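Local coordinates for dual specificity protein phosphatase 8 (Homo sapiens, PDB 4JMK), which probably removes phosphate from tyrosine, serine and threonine residues of proteins and, through its phosphatase domain, negatively regulates mitogen-activated protein kinases, at residues L7-L12 and I100-K105; K16-K21 and I85-A90; C39-F44 and S48-V53; K62-L67 and L136-S141. The protein carries 1 engineered substitution. One frame throughout, in Å; residues are numbered along the deposited sequence.

Contact 1 (L7-L12 and I100-K105); sequences LPHLYL and IAYIMK
Tyr102 reaches from its helix to three residues of the 7-12 segment, His9 with a hydrogen bond and Leu7 and Leu10 with apolar contacts. His9 NE2 donates to Tyr102 OH over 2.9 Å, and at 168° the bond is nearly straight. The hydroxyl lies almost in the imidazole plane, where the N-H of a histidine points, while the two rings are inclined at 72° in an oblique pairing. Asp75 OD1 is a second partner of the hydroxyl, which is thus held between an imidazole and a carboxylate. Tyrosine suits the place because one side chain offers an apolar ring and a polar end.

The apolar contacts fall on the ring of the same tyrosine. Leu7 CD1 comes in at the ring edge, 3.7 Å from Tyr102 CE2. Leu10 CD2 approaches obliquely, 3.8 Å from Tyr102 CD2; its CG stands anti to the backbone N (chi1 176°), which carries the methyls toward the helix. A type I turn from Leu7 to Leu10, closed by Leu10 N to Leu7 O, gathers both leucines and the histidine on one tyrosine.

Helix 94-107 thereby packs on the sheet near the hairpin of strands 4-7 and 10-13. Leu10 also touches Val84 and Val86 of strand 83-87, and Ile71 and Ile74 of helix 67-79 touch Tyr102.

Contact 2 (K16-K21 and I85-A90); sequences KDVLNK and IVHSLA. Engineered in segment 85-90: Ser88 (natural residue Cys). With SO4 (sulfate ion), chain C.
This is a buried apolar contact beside the phosphate-binding loop of the protein-tyrosine phosphatase fold, joining the short helix 15-18 to strand 83-87, which runs into that loop. Val18 carries it. Its CG1 lies 3.7 Å from the centroid of the His87 ring and only 9° off the ring normal, a CH-pi contact over the middle of one face. The other methyl, Val18 CG2, meets Ile85 CG2 at 4.0 Å, so a beta-branched side chain serves two partners at once.

His87 has chi1 78°, between its backbone N and carbonyl carbon, and this turns the ring so that ND1 comes near the carbonyl of the following residue, donating to Ser88 O at 3.1 Å with the acceptor near the ring plane. Were an alanine to stand at this place, Val18 would probably lose its aromatic face and Ser88 O this donor, freeing the start of the loop to shift.

Ser88 is an engineered replacement of the cysteine predicted to form the phosphocysteine intermediate. A sulfate, probably from the crystallisation liquor, occupies the loop and is hydrogen-bonded by Ile92 N, Ser93 N and Arg94 NE. Ala90 N points almost straight at sulfate O1, 3.0 Å away at 177°.

Contact 3 (C39-F44 and S48-V53); sequences CPKPDF and SRFMRV
A fully anti first torsion in both Lys41 (chi1 175°) and Phe50 (177°) swings each side chain across to the other, and the two cross obliquely with the lysine methylenes laid over the phenyl ring. Lys41 CD sits over one face, offset toward the rim, 3.5 Å from Phe50 CG. Its distance to the centroid of the Phe50 ring is 3.8 Å, a CH-pi contact, while Lys41 CG and CB follow one side of the ring, over CD1 and CE1 and then CE1 and CZ. The lysine chain then bends at chi3 and chi4 and takes its ammonium off the ring to the carbonyls of Pro42 and Ile45. Lysine suits this place, its aliphatic stem packing while its charge finds oxygens.

Arg52 makes the polar half. The guanidinium presents its NH1-NH2 edge to Cys39 O, with Arg52 NH2 at 2.8 Å and Arg52 NH1 at 2.9 Å from that one oxygen. Both bonds lie in the carbonyl plane, although sharing one acceptor bends them to about 145°. Ser36 O also accepts from NH1, and Asn34 ND2 donates to Cys39 O. A leucine in place of Arg52 is likely to cost Cys39 O two of its donors and let the loop drift from the strand. The Cys39 side chain is about 5 Å from that of engineered Ser88, so the grip probably steadies a loop bordering the phosphate-binding site.

The contact folds the loop after strand 29-34 back over the edge strand 50-52. Met51 packs on helix 67-79, and Pro42 rests on Val18 of helix 15-18.

Contact 4 (K62-L67 and L136-S141); sequences KLLPWL and LEYERS
In the alpha/beta fold of the phosphatase domain, the long C-terminal helix 129-148 packs here against the loop leading into helix 67-79 and against the first residue of that helix. The contact across the segments is apolar and centres on Tyr138. Leu67 CD1 lies over one face of the ring, offset toward its rim, 3.6 Å from Tyr138 CG; Leu67 CD1 is 3.9 Å from the centroid of the Tyr138 ring, 22° off its normal, a CH-pi contact. Leu67 CB covers the ring farther out, near Tyr138 CE1 and CZ. Tyr138 CG is anti to the backbone N (chi1 -176°), and this carries the ring out from the helix to meet the Leu67 methyl with one face.

Leu64 packs near the root of the tyrosine, with CD2 at 3.7 Å from Tyr138 CB. Its other methyl, CD1, reaches Glu137 CB, so the two branches straddle adjacent positions of the helix. Leucine fits both places, one in the loop and one at the start of the helix, because its forked end can lie on a ring or over the base of a side chain. Tyrosine combines a broad apolar face with a hydroxyl that bonds to Asp68 OD1, tying the polar end to helix 67-79.

Glu137 offers only its CB to the loop; its carboxylate leads away to Arg140, one turn along. That salt bridge is side-on, one guanidinium nitrogen to each carboxylate oxygen: Arg140 NE lies 2.9 Å from Glu137 OE1, and Arg140 NH2 meets the syn lone pair of Glu137 OE2 at 3.1 Å.

Overall arrangement
Contacts 1, 2 and 3 all reach the one mixed sheet, whereas contact 4 joins the loop before helix 67-79 to helix 129-148. Contact 2 holds the sulfate and the engineered residue at the predicted active-site position; contact 3 lies beside it, with centres about 10 Å apart, and the Cys39 side chain is about 6 Å from the sulfate. Contacts 1 and 2 meet where strands 10-13 and 83-87 are neighbours, Tyr11 O lying 2.9 Å from Val86 N. Contacts 1 and 4 touch where helix 94-107 meets the 62-67 segment, Ala101 CB lying 4.0 Å from Leu67 CD2. Contacts 2 and 4 stand about 24 Å apart between centres, on opposite sides of the chain's centre.

Contact 1 (L7-L12 and I100-K105)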
# COMPACT_ATOMS: atom_id res chain seq x y z
N LEU A 7 10.25 -0.21 1.93
CA LEU A 7 11.20 0.87 1.64
C LEU A 7 11.46 1.55 2.99
O LEU A 7 10.74 1.28 3.94
CB LEU A 7 10.58 1.87 0.66
CG LEU A 7 10.09 1.31 -0.68
CD1 LEU A 7 9.45 2.43 -1.50
CD2 LEU A 7 11.24 0.68 -1.46
N PRO A 8 12.49 2.42 3.08
CA PRO A 8 12.75 3.01 4.40
C PRO A 8 11.54 3.73 5.00
O PRO A 8 11.41 3.77 6.22
CB PRO A 8 13.91 4.00 4.13
CG PRO A 8 14.64 3.40 2.99
CD PRO A 8 13.55 2.76 2.11
N HIS A 9 10.66 4.28 4.16
CA HIS A 9 9.49 4.98 4.68
C HIS A 9 8.22 4.14 4.57
O HIS A 9 7.15 4.58 4.95
CB HIS A 9 9.29 6.31 3.97
CG HIS A 9 9.10 6.19 2.48
ND1 HIS A 9 10.09 5.72 1.64
CD2 HIS A 9 8.04 6.49 1.69
CE1 HIS A 9 9.65 5.74 0.40
NE2 HIS A 9 8.41 6.20 0.40
N LEU A 10 8.33 2.92 4.05
CA LEU A 10 7.11 2.15 3.75
C LEU A 10 7.13 0.73 4.30
O LEU A 10 7.98 -0.10 3.89
CB LEU A 10 6.86 2.14 2.23
CG LEU A 10 5.67 1.30 1.74
CD1 LEU A 10 4.37 1.92 2.22
CD2 LEU A 10 5.70 1.23 0.22
N TYR A 11 6.20 0.46 5.22
CA TYR A 11 6.01 -0.87 5.81
C TYR A 11 4.71 -1.49 5.33
O TYR A 11 3.75 -0.79 5.01
CB TYR A 11 5.93 -0.76 7.34
CG TYR A 11 7.24 -0.38 7.98
CD1 TYR A 11 7.67 0.93 7.99
CD2 TYR A 11 8.02 -1.35 8.61
CE1 TYR A 11 8.87 1.28 8.58
CE2 TYR A 11 9.22 -1.01 9.22
CZ TYR A 11 9.64 0.31 9.20
OH TYR A 11 10.83 0.67 9.79
N LEU A 12 4.68 -2.83 5.33
CA LEU A 12 3.50 -3.59 4.94
C LEU A 12 3.20 -4.61 6.06
O LEU A 12 4.09 -5.34 6.48
CB LEU A 12 3.77 -4.30 3.60
CG LEU A 12 2.68 -5.12 2.92
CD1 LEU A 12 1.44 -4.26 2.75
CD2 LEU A 12 3.19 -5.64 1.57
N ILE A 100 2.51 -2.56 -3.97
CA ILE A 100 3.02 -2.87 -5.31
C ILE A 100 2.79 -1.69 -6.24
O ILE A 100 3.70 -1.29 -6.97
CB ILE A 100 2.39 -4.16 -5.90
CG1 ILE A 100 2.82 -5.36 -5.05
CG2 ILE A 100 2.86 -4.38 -7.35
CD1 ILE A 100 1.97 -6.62 -5.24
N ALA A 101 1.58 -1.13 -6.23
CA ALA A 101 1.29 0.04 -7.07
C ALA A 101 2.22 1.22 -6.73
O ALA A 101 2.64 1.96 -7.63
CB ALA A 101 -0.17 0.45 -6.93
N TYR A 102 2.52 1.41 -5.45
CA TYR A 102 3.38 2.52 -5.07
C TYR A 102 4.77 2.38 -5.70
O TYR A 102 5.35 3.37 -6.17
CB TYR A 102 3.51 2.61 -3.54
CG TYR A 102 4.42 3.74 -3.13
CD1 TYR A 102 3.95 5.05 -3.06
CD2 TYR A 102 5.77 3.52 -2.85
CE1 TYR A 102 4.80 6.10 -2.71
CE2 TYR A 102 6.62 4.56 -2.50
CZ TYR A 102 6.12 5.84 -2.43
OH TYR A 102 6.96 6.87 -2.08
N ILE A 103 5.30 1.17 -5.69
CA ILE A 103 6.62 0.93 -6.27
C ILE A 103 6.57 1.10 -7.77
O ILE A 103 7.49 1.68 -8.36
CB ILE A 103 7.14 -0.46 -5.87
CG1 ILE A 103 7.44 -0.45 -4.37
CG2 ILE A 103 8.39 -0.83 -6.63
CD1 ILE A 103 7.60 -1.81 -3.82
N MET A 104 5.50 0.62 -8.39
CA MET A 104 5.32 0.80 -9.83
C MET A 104 5.40 2.26 -10.25
O MET A 104 6.16 2.63 -11.15
CB MET A 104 3.96 0.27 -10.25
CG MET A 104 3.86 -1.22 -10.35
SD MET A 104 2.15 -1.73 -10.65
CE MET A 104 1.96 -1.08 -12.30
N LYS A 105 4.60 3.10 -9.61
CA LYS A 105 4.53 4.50 -9.97
C LYS A 105 5.82 5.23 -9.61
O LYS A 105 6.29 6.05 -10.39
CB LYS A 105 3.34 5.15 -9.27
CG LYS A 105 3.07 6.58 -9.74
CD LYS A 105 1.79 7.12 -9.11
CE LYS A 105 1.55 8.56 -9.46
NZ LYS A 105 1.72 8.77 -10.90

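Contact 2 (K16-K21 and I85-A90)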
# COMPACT_ATOMS: atom_id res chain seq x y z
N LYS A 16 -3.00 -7.29 13.21
CA LYS A 16 -2.29 -7.57 14.45
C LYS A 16 -1.03 -6.72 14.61
O LYS A 16 -0.72 -6.30 15.72
CB LYS A 16 -1.95 -9.06 14.59
CG LYS A 16 -3.17 -9.96 14.75
CD LYS A 16 -2.80 -11.34 15.28
CE LYS A 16 -3.94 -12.35 15.06
NZ LYS A 16 -3.68 -13.66 15.73
N ASP A 17 -0.29 -6.50 13.52
CA ASP A 17 0.86 -5.59 13.56
C ASP A 17 0.48 -4.17 13.97
O ASP A 17 1.06 -3.61 14.91
CB ASP A 17 1.55 -5.52 12.18
CG ASP A 17 2.23 -6.82 11.80
OD1 ASP A 17 2.66 -7.55 12.71
OD2 ASP A 17 2.35 -7.09 10.58
N VAL A 18 -0.49 -3.58 13.28
CA VAL A 18 -0.79 -2.16 13.43
C VAL A 18 -1.40 -1.85 14.80
O VAL A 18 -1.32 -0.72 15.29
CB VAL A 18 -1.70 -1.64 12.29
CG1 VAL A 18 -3.15 -2.05 12.53
CG2 VAL A 18 -1.60 -0.12 12.16
N LEU A 19 -1.99 -2.86 15.44
CA LEU A 19 -2.63 -2.68 16.75
C LEU A 19 -1.67 -2.97 17.90
O LEU A 19 -2.00 -2.76 19.08
CB LEU A 19 -3.88 -3.54 16.87
CG LEU A 19 -5.03 -3.19 15.92
CD1 LEU A 19 -6.21 -4.13 16.11
CD2 LEU A 19 -5.46 -1.74 16.12
N ASN A 20 -0.48 -3.46 17.56
CA ASN A 20 0.56 -3.71 18.55
C ASN A 20 1.29 -2.41 18.87
O ASN A 20 2.25 -2.05 18.17
CB ASN A 20 1.53 -4.76 18.01
CG ASN A 20 2.54 -5.23 19.04
OD1 ASN A 20 3.05 -4.44 19.84
ND2 ASN A 20 2.85 -6.51 19.01
N LYS A 21 0.85 -1.71 19.92
CA LYS A 21 1.40 -0.37 20.20
C LYS A 21 2.91 -0.39 20.36
O LYS A 21 3.61 0.47 19.82
CB LYS A 21 0.76 0.24 21.45
CG LYS A 21 1.23 1.67 21.72
CD LYS A 21 0.43 2.34 22.83
CE LYS A 21 0.96 1.98 24.21
NZ LYS A 21 2.33 2.56 24.45
N ILE A 85 2.74 2.69 7.65
CA ILE A 85 2.44 1.28 7.44
C ILE A 85 1.14 1.17 6.66
O ILE A 85 0.14 1.84 6.96
CB ILE A 85 2.36 0.48 8.76
CG1 ILE A 85 2.08 -0.99 8.48
CG2 ILE A 85 1.30 1.05 9.67
CD1 ILE A 85 1.87 -1.82 9.73
N VAL A 86 1.19 0.33 5.63
CA VAL A 86 -0.01 -0.01 4.88
C VAL A 86 -0.42 -1.39 5.35
O VAL A 86 0.40 -2.32 5.35
CB VAL A 86 0.28 -0.06 3.39
CG1 VAL A 86 -1.01 -0.30 2.64
CG2 VAL A 86 0.89 1.24 2.95
N HIS A 87 -1.67 -1.54 5.77
CA HIS A 87 -2.11 -2.82 6.31
C HIS A 87 -3.53 -3.13 5.89
O HIS A 87 -4.28 -2.26 5.45
CB HIS A 87 -2.04 -2.82 7.85
CG HIS A 87 -3.18 -2.10 8.51
ND1 HIS A 87 -4.35 -2.73 8.88
CD2 HIS A 87 -3.33 -0.80 8.84
CE1 HIS A 87 -5.17 -1.85 9.41
NE2 HIS A 87 -4.58 -0.67 9.40
N SER A 88 -3.88 -4.41 6.02
CA SER A 88 -5.27 -4.82 5.93
C SER A 88 -5.48 -5.82 7.05
O SER A 88 -4.85 -5.70 8.10
CB SER A 88 -5.57 -5.40 4.54
OG SER A 88 -4.46 -6.13 4.06
N LEU A 89 -6.34 -6.81 6.86
CA LEU A 89 -6.54 -7.80 7.92
C LEU A 89 -5.29 -8.67 8.07
O LEU A 89 -4.70 -8.76 9.16
CB LEU A 89 -7.77 -8.66 7.64
CG LEU A 89 -8.14 -9.68 8.74
CD1 LEU A 89 -8.27 -8.98 10.07
CD2 LEU A 89 -9.43 -10.36 8.38
N ALA A 90 -4.89 -9.30 6.98
CA ALA A 90 -3.78 -10.25 6.99
C ALA A 90 -2.53 -9.64 6.38
O ALA A 90 -1.42 -10.13 6.59
CB ALA A 90 -4.17 -11.53 6.23
S SO4 C . -5.84 -8.93 3.14
O1 SO4 C . -6.37 -8.72 4.49
O2 SO4 C . -6.75 -8.29 2.20
O3 SO4 C . -5.77 -10.36 2.88
O4 SO4 C . -4.51 -8.37 3.01
O HOH W 1 -4.08 -9.68 11.62

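Contact 3 (C39-F44 and S48-V53)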
# COMPACT_ATOMS: atom_id res chain seq x y z
N CYS A 39 -11.20 -3.22 9.82
CA CYS A 39 -10.08 -3.01 10.74
C CYS A 39 -10.17 -1.61 11.33
O CYS A 39 -10.38 -0.63 10.62
CB CYS A 39 -8.73 -3.19 10.04
SG CYS A 39 -8.54 -4.73 9.08
N PRO A 40 -10.00 -1.51 12.66
CA PRO A 40 -10.09 -0.22 13.34
C PRO A 40 -8.81 0.59 13.22
O PRO A 40 -7.72 0.01 13.06
CB PRO A 40 -10.29 -0.63 14.81
CG PRO A 40 -9.54 -1.94 14.92
CD PRO A 40 -9.74 -2.63 13.58
N LYS A 41 -8.92 1.92 13.28
CA LYS A 41 -7.75 2.77 13.49
C LYS A 41 -7.26 2.51 14.90
O LYS A 41 -8.08 2.36 15.81
CB LYS A 41 -8.11 4.26 13.36
CG LYS A 41 -6.95 5.21 13.70
CD LYS A 41 -7.26 6.70 13.44
CE LYS A 41 -8.04 7.33 14.58
NZ LYS A 41 -7.27 7.24 15.86
N PRO A 42 -5.93 2.44 15.09
CA PRO A 42 -5.42 2.27 16.46
C PRO A 42 -5.65 3.57 17.21
O PRO A 42 -5.54 4.65 16.61
CB PRO A 42 -3.91 2.06 16.25
CG PRO A 42 -3.73 1.77 14.78
CD PRO A 42 -4.84 2.51 14.10
N ASP A 43 -5.96 3.48 18.50
CA ASP A 43 -6.27 4.67 19.29
C ASP A 43 -5.10 5.62 19.36
O ASP A 43 -5.28 6.84 19.51
CB ASP A 43 -6.68 4.26 20.71
CG ASP A 43 -8.11 3.78 20.77
OD1 ASP A 43 -8.74 3.90 21.85
OD2 ASP A 43 -8.61 3.29 19.74
N PHE A 44 -3.89 5.06 19.26
CA PHE A 44 -2.66 5.82 19.43
C PHE A 44 -2.17 6.53 18.16
O PHE A 44 -1.11 7.17 18.18
CB PHE A 44 -1.55 4.93 20.02
CG PHE A 44 -1.30 3.66 19.24
CD1 PHE A 44 -0.46 3.66 18.13
CD2 PHE A 44 -1.89 2.47 19.63
CE1 PHE A 44 -0.21 2.49 17.41
CE2 PHE A 44 -1.65 1.30 18.92
CZ PHE A 44 -0.81 1.31 17.82
N SER A 48 -5.00 12.96 11.53
CA SER A 48 -4.36 13.60 10.38
C SER A 48 -3.27 12.72 9.74
O SER A 48 -2.78 13.02 8.66
CB SER A 48 -3.76 14.95 10.77
OG SER A 48 -2.71 14.79 11.70
N ARG A 49 -2.87 11.66 10.44
CA ARG A 49 -1.87 10.73 9.92
C ARG A 49 -2.50 9.38 9.59
O ARG A 49 -1.83 8.34 9.57
CB ARG A 49 -0.74 10.58 10.93
CG ARG A 49 0.06 11.88 11.13
CD ARG A 49 0.96 11.78 12.35
NE ARG A 49 1.91 12.88 12.45
CZ ARG A 49 1.64 14.09 12.94
NH1 ARG A 49 0.41 14.38 13.38
NH2 ARG A 49 2.59 15.01 12.99
N PHE A 50 -3.80 9.40 9.31
CA PHE A 50 -4.54 8.17 9.06
C PHE A 50 -5.36 8.29 7.79
O PHE A 50 -6.00 9.31 7.56
CB PHE A 50 -5.50 7.89 10.22
CG PHE A 50 -6.37 6.68 10.01
CD1 PHE A 50 -5.85 5.39 10.21
CD2 PHE A 50 -7.68 6.81 9.59
CE1 PHE A 50 -6.64 4.27 10.01
CE2 PHE A 50 -8.49 5.69 9.40
CZ PHE A 50 -7.96 4.42 9.61
N MET A 51 -5.37 7.23 6.98
CA MET A 51 -6.23 7.20 5.80
C MET A 51 -6.83 5.81 5.63
O MET A 51 -6.11 4.82 5.72
CB MET A 51 -5.44 7.56 4.54
CG MET A 51 -6.26 7.37 3.25
SD MET A 51 -5.29 7.71 1.77
CE MET A 51 -6.41 7.10 0.49
N ARG A 52 -8.13 5.75 5.40
CA ARG A 52 -8.79 4.47 5.12
C ARG A 52 -9.06 4.31 3.62
O ARG A 52 -9.50 5.26 2.97
CB ARG A 52 -10.12 4.36 5.89
CG ARG A 52 -10.84 3.00 5.68
CD ARG A 52 -12.09 2.82 6.58
NE ARG A 52 -11.78 2.90 8.01
CZ ARG A 52 -11.34 1.87 8.74
NH1 ARG A 52 -11.14 0.67 8.19
NH2 ARG A 52 -11.10 2.04 10.03
N VAL A 53 -8.76 3.13 3.09
CA VAL A 53 -9.25 2.71 1.77
C VAL A 53 -10.30 1.64 2.02
O VAL A 53 -9.96 0.48 2.29
CB VAL A 53 -8.12 2.14 0.89
CG1 VAL A 53 -8.69 1.67 -0.46
CG2 VAL A 53 -7.06 3.19 0.68

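Contact 4 (K62-L67 and L136-S141)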
# COMPACT_ATOMS: atom_id res chain seq x y z
N LYS A 62 -13.28 -3.05 -5.93
CA LYS A 62 -12.62 -2.17 -6.86
C LYS A 62 -11.61 -1.24 -6.13
O LYS A 62 -11.98 -0.43 -5.26
CB LYS A 62 -13.72 -1.45 -7.64
CG LYS A 62 -13.35 -1.01 -9.03
CD LYS A 62 -13.95 0.38 -9.26
CE LYS A 62 -13.82 1.21 -7.98
NZ LYS A 62 -12.48 1.11 -7.31
N LEU A 63 -10.33 -1.38 -6.47
CA LEU A 63 -9.25 -0.70 -5.75
C LEU A 63 -8.68 0.44 -6.62
O LEU A 63 -8.05 1.36 -6.10
CB LEU A 63 -8.15 -1.73 -5.45
CG LEU A 63 -6.79 -1.33 -4.87
CD1 LEU A 63 -6.94 -0.48 -3.63
CD2 LEU A 63 -5.95 -2.58 -4.57
N LEU A 64 -8.91 0.37 -7.92
CA LEU A 64 -8.27 1.27 -8.90
C LEU A 64 -8.21 2.79 -8.63
O LEU A 64 -7.11 3.39 -8.67
CB LEU A 64 -8.80 1.01 -10.32
CG LEU A 64 -7.85 0.35 -11.31
CD1 LEU A 64 -8.57 0.10 -12.63
CD2 LEU A 64 -6.62 1.22 -11.53
N PRO A 65 -9.38 3.43 -8.36
CA PRO A 65 -9.47 4.87 -8.10
C PRO A 65 -9.02 5.25 -6.73
O PRO A 65 -9.13 6.43 -6.42
CB PRO A 65 -10.97 5.14 -8.15
CG PRO A 65 -11.53 3.90 -7.65
CD PRO A 65 -10.71 2.86 -8.35
N TRP A 66 -8.56 4.31 -5.92
CA TRP A 66 -7.99 4.66 -4.62
C TRP A 66 -6.48 4.69 -4.69
O TRP A 66 -5.83 5.14 -3.76
CB TRP A 66 -8.40 3.63 -3.56
CG TRP A 66 -9.84 3.72 -3.17
CD1 TRP A 66 -10.84 2.86 -3.51
CD2 TRP A 66 -10.44 4.73 -2.35
NE1 TRP A 66 -12.03 3.28 -2.95
CE2 TRP A 66 -11.81 4.43 -2.24
CE3 TRP A 66 -9.95 5.87 -1.70
CZ2 TRP A 66 -12.70 5.22 -1.50
CZ3 TRP A 66 -10.83 6.66 -0.97
CH2 TRP A 66 -12.19 6.32 -0.88
N LEU A 67 -5.92 4.20 -5.79
CA LEU A 67 -4.47 4.03 -5.88
C LEU A 67 -3.71 5.36 -5.88
O LEU A 67 -2.76 5.53 -5.14
CB LEU A 67 -4.08 3.17 -7.10
CG LEU A 67 -4.51 1.71 -6.98
CD1 LEU A 67 -4.15 0.91 -8.25
CD2 LEU A 67 -3.89 1.07 -5.74
N LEU A 136 -2.45 -4.31 -13.45
CA LEU A 136 -2.20 -4.24 -14.88
C LEU A 136 -2.88 -3.03 -15.51
O LEU A 136 -2.26 -2.33 -16.32
CB LEU A 136 -2.70 -5.50 -15.61
CG LEU A 136 -1.72 -6.63 -15.90
CD1 LEU A 136 -2.19 -7.50 -17.08
CD2 LEU A 136 -0.34 -6.09 -16.15
N GLU A 137 -4.14 -2.79 -15.16
CA GLU A 137 -4.89 -1.66 -15.74
C GLU A 137 -4.31 -0.34 -15.26
O GLU A 137 -4.30 0.64 -16.00
CB GLU A 137 -6.38 -1.72 -15.38
CG GLU A 137 -7.28 -2.28 -16.46
CD GLU A 137 -7.06 -1.63 -17.81
OE1 GLU A 137 -6.39 -2.26 -18.65
OE2 GLU A 137 -7.53 -0.50 -18.04
N TYR A 138 -3.85 -0.32 -14.01
CA TYR A 138 -3.24 0.89 -13.47
C TYR A 138 -1.97 1.21 -14.24
O TYR A 138 -1.73 2.36 -14.63
CB TYR A 138 -2.95 0.70 -11.97
CG TYR A 138 -2.39 1.93 -11.28
CD1 TYR A 138 -3.10 3.12 -11.25
CD2 TYR A 138 -1.15 1.89 -10.63
CE1 TYR A 138 -2.59 4.25 -10.62
CE2 TYR A 138 -0.63 3.01 -9.99
CZ TYR A 138 -1.36 4.19 -9.99
OH TYR A 138 -0.87 5.31 -9.36
N GLU A 139 -1.16 0.18 -14.51
CA GLU A 139 0.07 0.39 -15.27
C GLU A 139 -0.24 0.92 -16.66
O GLU A 139 0.46 1.79 -17.18
CB GLU A 139 0.85 -0.93 -15.40
CG GLU A 139 2.15 -0.80 -16.16
CD GLU A 139 2.95 0.44 -15.80
OE1 GLU A 139 3.05 0.80 -14.60
OE2 GLU A 139 3.49 1.07 -16.73
N ARG A 140 -1.29 0.37 -17.25
CA ARG A 140 -1.63 0.75 -18.61
C ARG A 140 -1.96 2.24 -18.64
O ARG A 140 -1.55 2.95 -19.56
CB ARG A 140 -2.80 -0.08 -19.13
CG ARG A 140 -2.94 -0.01 -20.64
CD ARG A 140 -3.98 -0.99 -21.12
NE ARG A 140 -5.32 -0.58 -20.73
CZ ARG A 140 -6.06 0.30 -21.40
NH1 ARG A 140 -5.58 0.87 -22.51
NH2 ARG A 140 -7.27 0.59 -20.98
N SER A 141 -2.66 2.70 -17.61
CA SER A 141 -3.08 4.09 -17.52
C SER A 141 -1.92 5.06 -17.24
O SER A 141 -1.91 6.19 -17.73
CB SER A 141 -4.19 4.25 -16.47
OG SER A 141 -3.68 4.50 -15.17